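Local coordinates for Spermidine/putrescine ABC transporter, periplasmic binding protein (Treponema pallidum, PDB 2V84) that probably binds polyamines such as spermidine and putrescine as the periplasmic receptor lipoprotein of an ABC transporter, at residues A[150-163]-A[218-230]. Numbering follows the deposited sequence.
Sequences IFSRKDLAYRMSMM and SGDFVVAHGFAEA
Phe221 brings CD2 to 3.3 Å from Ser161 OG, the hydroxyl meeting the ring obliquely, on the face of the sheet turned to helix 212-218. Val222 N gives a short hydrogen bond, 2.7 Å, to Arg159 O; the Val222 CG2 sits over one face of the Arg159 guanidinium, near the middle of that flat group. Val223 is the apolar centre of the contact. With CG1 anti to the backbone N (chi1 178°), its two methyls part: CG1 approaches Phe151 CE1, CG2 reaches Leu156 CD1, and Ile150 CD1 meets both tip to tip, while Met160 runs alongside in the same direction. Its carbonyl O accepts a weak bond from Ser161 N and lies close to Met160 CA. Ala224 pairs with Ser161, and a water accepts from Ser161 OG and donates to His225 O. His225 is gripped twice: its N gives a 3.1 Å bond to Ser161 O, and its ring nitrogen ND1 accepts Met163 N at 3.2 Å, 30° out of the ring plane. In one of its two modelled conformers the Met163 side chain, bent at its last torsion, puts CE over the imidazole in a tentative CH-pi contact; Trp148 meets the same ring edge-to-face. Beyond Gly226, the sulfur of that conformer stands above the Phe227 ring, an equally tentative Met-aromatic contact. Strands 160-162 and 223-226 thus run parallel, 14° apart, as neighbours in the mixed sheet of one lobe of a periplasmic binding protein, and strand 160-162 runs on to Met163, whose side chain lies beside that of Glu168, a predicted spermidine-binding residue.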
loop_
_atom_site.group_PDB
_atom_site.type_symbol
_atom_site.label_atom_id
_atom_site.label_comp_id
_atom_site.label_asym_id
_atom_site.label_seq_id
_atom_site.Cartn_x
_atom_site.Cartn_y
_atom_site.Cartn_z
ATOM N N ILE A 150 12.950 5.472 15.954
ATOM C CA ILE A 150 14.258 5.614 15.287
ATOM C C ILE A 150 14.342 7.007 14.639
ATOM O O ILE A 150 15.414 7.583 14.467
ATOM C CB ILE A 150 14.498 4.492 14.236
ATOM C CG1 ILE A 150 15.967 4.506 13.778
ATOM C CG2 ILE A 150 13.502 4.597 13.046
ATOM C CD1 ILE A 150 16.452 3.173 13.219
ATOM N N PHE A 151 13.185 7.570 14.307
ATOM C CA PHE A 151 13.170 8.897 13.703
ATOM C C PHE A 151 13.413 10.056 14.678
ATOM O O PHE A 151 13.595 11.194 14.258
ATOM C CB PHE A 151 11.897 9.072 12.851
ATOM C CG PHE A 151 11.857 8.144 11.673
ATOM C CD1 PHE A 151 12.711 8.355 10.592
ATOM C CD2 PHE A 151 10.971 7.050 11.642
ATOM C CE1 PHE A 151 12.701 7.504 9.490
ATOM C CE2 PHE A 151 10.942 6.193 10.557
ATOM C CZ PHE A 151 11.823 6.413 9.475
ATOM N N SER A 152 13.468 9.755 15.974
ATOM C CA SER A 152 13.808 10.770 16.958
ATOM C C SER A 152 15.314 10.775 17.292
ATOM O O SER A 152 15.749 11.518 18.175
ATOM C CB SER A 152 12.959 10.580 18.211
ATOM O OG SER A 152 13.477 9.493 18.934
ATOM N N ARG A 153 16.096 9.964 16.574
ATOM C CA ARG A 153 17.544 9.878 16.801
ATOM C C ARG A 153 18.285 11.083 16.255
ATOM O O ARG A 153 18.458 11.208 15.056
ATOM C CB ARG A 153 18.119 8.609 16.180
ATOM C CG ARG A 153 17.736 7.407 16.985
ATOM C CD ARG A 153 18.492 6.186 16.621
ATOM N NE ARG A 153 19.957 6.297 16.666
ATOM C CZ ARG A 153 20.729 5.238 16.478
ATOM N NH1 ARG A 153 20.158 4.055 16.302
ATOM N NH2 ARG A 153 22.045 5.329 16.490
ATOM N N LYS A 154 18.732 11.949 17.159
ATOM C CA LYS A 154 19.472 13.166 16.798
ATOM C C LYS A 154 20.837 12.927 16.156
ATOM O O LYS A 154 21.283 13.760 15.361
ATOM C CB LYS A 154 19.551 14.144 17.981
ATOM C CG LYS A 154 18.175 14.774 18.273
ATOM C CD LYS A 154 18.222 16.066 19.096
ATOM C CE LYS A 154 16.800 16.442 19.553
ATOM N NZ LYS A 154 16.685 17.761 20.258
ATOM N N ASP A 155 21.450 11.780 16.469
ATOM C CA ASP A 155 22.710 11.335 15.861
ATOM C C ASP A 155 22.612 10.938 14.382
ATOM O O ASP A 155 23.635 10.815 13.692
ATOM C CB ASP A 155 23.380 10.233 16.702
ATOM C CG ASP A 155 22.610 8.912 16.709
ATOM O OD1 ASP A 155 21.372 8.894 16.860
ATOM O OD2 ASP A 155 23.270 7.857 16.595
ATOM N N LEU A 156 21.380 10.772 13.900
ATOM C CA LEU A 156 21.095 10.487 12.489
ATOM C C LEU A 156 20.398 11.657 11.791
ATOM O O LEU A 156 19.929 11.524 10.660
ATOM C CB LEU A 156 20.256 9.202 12.371
ATOM C CG LEU A 156 20.785 7.951 13.096
ATOM C CD1 LEU A 156 19.735 6.861 13.103
ATOM C CD2 LEU A 156 22.064 7.454 12.444
ATOM N N ALA A 157 20.345 12.809 12.460
ATOM C CA ALA A 157 19.652 13.976 11.922
ATOM C C ALA A 157 20.171 14.367 10.542
ATOM O O ALA A 157 21.390 14.356 10.289
ATOM C CB ALA A 157 19.735 15.148 12.884
ATOM N N TYR A 158 19.229 14.689 9.652
ATOM C CA TYR A 158 19.489 15.041 8.247
ATOM C C TYR A 158 20.105 13.889 7.455
ATOM O O TYR A 158 20.823 14.095 6.476
ATOM C CB TYR A 158 20.334 16.325 8.136
ATOM C CG TYR A 158 19.961 17.373 9.177
ATOM C CD1 TYR A 158 18.665 17.918 9.228
ATOM C CD2 TYR A 158 20.899 17.796 10.131
ATOM C CE1 TYR A 158 18.322 18.868 10.195
ATOM C CE2 TYR A 158 20.568 18.745 11.101
ATOM C CZ TYR A 158 19.288 19.277 11.125
ATOM O OH TYR A 158 18.981 20.217 12.093
ATOM N N ARG A 159 19.832 12.666 7.897
ATOM C CA ARG A 159 20.204 11.478 7.144
ATOM C C ARG A 159 19.046 10.498 7.156
ATOM O O ARG A 159 19.233 9.314 6.963
ATOM C CB ARG A 159 21.489 10.834 7.701
ATOM C CG ARG A 159 22.715 11.729 7.600
ATOM C CD ARG A 159 24.010 10.939 7.820
ATOM N NE ARG A 159 24.156 10.512 9.205
ATOM C CZ ARG A 159 24.898 9.477 9.605
ATOM N NH1 ARG A 159 25.557 8.734 8.722
ATOM N NH2 ARG A 159 24.960 9.176 10.900
ATOM N N MET A 160 17.842 11.020 7.390
ATOM C CA MET A 160 16.621 10.217 7.424
ATOM C C MET A 160 15.515 10.892 6.635
ATOM O O MET A 160 15.527 12.113 6.455
ATOM C CB MET A 160 16.172 10.021 8.877
ATOM C CG MET A 160 17.235 9.311 9.737
ATOM S SD MET A 160 16.592 8.769 11.340
ATOM C CE MET A 160 16.387 10.344 12.174
ATOM N N SER A 161 14.567 10.089 6.150
ATOM C CA SER A 161 13.320 10.604 5.594
ATOM C C SER A 161 12.138 9.794 6.102
ATOM O O SER A 161 12.280 8.628 6.522
ATOM C CB SER A 161 13.348 10.582 4.053
ATOM O OG SER A 161 13.317 9.248 3.528
ATOM N N MET A 162 10.965 10.437 6.104
ATOM C CA MET A 162 9.724 9.745 6.281
ATOM C C MET A 162 8.921 9.956 5.019
ATOM O O MET A 162 9.255 10.827 4.195
ATOM C CB MET A 162 8.973 10.217 7.548
ATOM C CG MET A 162 9.695 9.799 8.856
ATOM S SD MET A 162 8.677 10.102 10.301
ATOM C CE MET A 162 7.617 8.675 10.228
ATOM N N MET A 163 7.856 9.177 4.856
ATOM C CA MET A 163 7.065 9.234 3.628
ATOM C C MET A 163 6.199 10.484 3.545
ATOM O O MET A 163 5.746 10.993 4.575
ATOM C CB MET A 163 6.214 7.974 3.474
ATOM C CG MET A 163 7.024 6.748 3.096
ATOM S SD MET A 163 6.010 5.468 2.319
ATOM C CE MET A 163 5.135 4.835 3.727
ATOM N N SER A 218 22.244 5.547 -2.322
ATOM C CA SER A 218 23.500 6.323 -2.369
ATOM C C SER A 218 24.196 6.418 -1.004
ATOM O O SER A 218 25.385 6.643 -0.929
ATOM C CB SER A 218 23.255 7.732 -2.918
ATOM O OG SER A 218 22.368 8.456 -2.073
ATOM N N GLY A 219 23.441 6.254 0.073
ATOM C CA GLY A 219 23.973 6.453 1.420
ATOM C C GLY A 219 23.557 7.795 1.994
ATOM O O GLY A 219 23.900 8.119 3.139
ATOM N N ASP A 220 22.813 8.572 1.203
ATOM C CA ASP A 220 22.347 9.898 1.612
ATOM C C ASP A 220 21.370 9.815 2.778
ATOM O O ASP A 220 21.461 10.610 3.718
ATOM C CB ASP A 220 21.661 10.616 0.455
ATOM C CG ASP A 220 22.634 11.272 -0.504
ATOM O OD1 ASP A 220 23.870 11.115 -0.345
ATOM O OD2 ASP A 220 22.134 11.943 -1.430
ATOM N N PHE A 221 20.429 8.874 2.706
ATOM C CA PHE A 221 19.585 8.564 3.856
ATOM C C PHE A 221 20.061 7.242 4.414
ATOM O O PHE A 221 20.256 6.296 3.650
ATOM C CB PHE A 221 18.098 8.412 3.500
ATOM C CG PHE A 221 17.482 9.595 2.776
ATOM C CD1 PHE A 221 18.064 10.862 2.801
ATOM C CD2 PHE A 221 16.271 9.432 2.111
ATOM C CE1 PHE A 221 17.452 11.939 2.133
ATOM C CE2 PHE A 221 15.659 10.488 1.452
ATOM C CZ PHE A 221 16.249 11.747 1.458
ATOM N N VAL A 222 20.242 7.153 5.730
ATOM C CA VAL A 222 20.707 5.886 6.314
ATOM C C VAL A 222 19.578 5.135 7.018
ATOM O O VAL A 222 19.702 3.951 7.345
ATOM C CB VAL A 222 21.967 6.048 7.232
ATOM C CG1 VAL A 222 23.173 6.542 6.427
ATOM C CG2 VAL A 222 21.680 6.969 8.429
ATOM N N VAL A 223 18.463 5.834 7.220
ATOM C CA VAL A 223 17.233 5.239 7.714
ATOM C C VAL A 223 16.130 5.921 6.922
ATOM O O VAL A 223 16.095 7.140 6.821
ATOM C CB VAL A 223 16.985 5.520 9.204
ATOM C CG1 VAL A 223 15.654 4.909 9.622
ATOM C CG2 VAL A 223 18.090 4.957 10.079
ATOM N N ALA A 224 15.229 5.136 6.347
ATOM C CA ALA A 224 14.104 5.750 5.636
ATOM C C ALA A 224 12.833 4.962 5.784
ATOM O O ALA A 224 12.848 3.746 5.836
ATOM C CB ALA A 224 14.440 5.955 4.144
ATOM N N HIS A 225 11.718 5.692 5.844
ATOM C CA HIS A 225 10.375 5.122 5.852
ATOM C C HIS A 225 9.960 4.821 4.399
ATOM O O HIS A 225 10.151 5.664 3.514
ATOM C CB HIS A 225 9.472 6.203 6.448
ATOM C CG HIS A 225 8.052 5.799 6.669
ATOM N ND1 HIS A 225 7.050 6.735 6.756
ATOM C CD2 HIS A 225 7.459 4.593 6.837
ATOM C CE1 HIS A 225 5.897 6.129 6.980
ATOM N NE2 HIS A 225 6.115 4.826 7.032
ATOM N N GLY A 226 9.420 3.630 4.135
ATOM C CA GLY A 226 8.998 3.327 2.766
ATOM C C GLY A 226 8.667 1.878 2.494
ATOM O O GLY A 226 8.541 1.089 3.413
ATOM N N PHE A 227 8.505 1.545 1.217
ATOM C CA PHE A 227 8.169 0.187 0.831
ATOM C C PHE A 227 9.393 -0.639 0.512
ATOM O O PHE A 227 10.301 -0.211 -0.190
ATOM C CB PHE A 227 7.183 0.166 -0.334
ATOM C CG PHE A 227 5.915 0.915 -0.056
ATOM C CD1 PHE A 227 5.046 0.502 0.935
ATOM C CD2 PHE A 227 5.583 2.027 -0.815
ATOM C CE1 PHE A 227 3.855 1.203 1.192
ATOM C CE2 PHE A 227 4.410 2.721 -0.583
ATOM C CZ PHE A 227 3.549 2.321 0.424
ATOM N N ALA A 228 9.393 -1.847 1.049
ATOM C CA ALA A 228 10.494 -2.795 0.886
ATOM C C ALA A 228 10.845 -3.015 -0.582
ATOM O O ALA A 228 12.027 -3.032 -0.955
ATOM C CB ALA A 228 10.120 -4.112 1.541
ATOM N N GLU A 229 9.826 -3.170 -1.423
ATOM C CA GLU A 229 10.078 -3.408 -2.849
ATOM C C GLU A 229 10.855 -2.274 -3.526
ATOM O O GLU A 229 11.604 -2.524 -4.462
ATOM C CB GLU A 229 8.768 -3.732 -3.600
ATOM C CG GLU A 229 7.745 -2.566 -3.735
ATOM C CD GLU A 229 6.804 -2.438 -2.558
ATOM O OE1 GLU A 229 7.064 -3.042 -1.487
ATOM O OE2 GLU A 229 5.800 -1.713 -2.698
ATOM N N ALA A 230 10.676 -1.033 -3.066
ATOM C CA ALA A 230 11.450 0.103 -3.594
ATOM C C ALA A 230 12.908 0.105 -3.127
ATOM O O ALA A 230 13.824 0.275 -3.924
ATOM C CB ALA A 230 10.773 1.424 -3.244
HETATM O O HOH W 1 10.964 8.123 3.257
#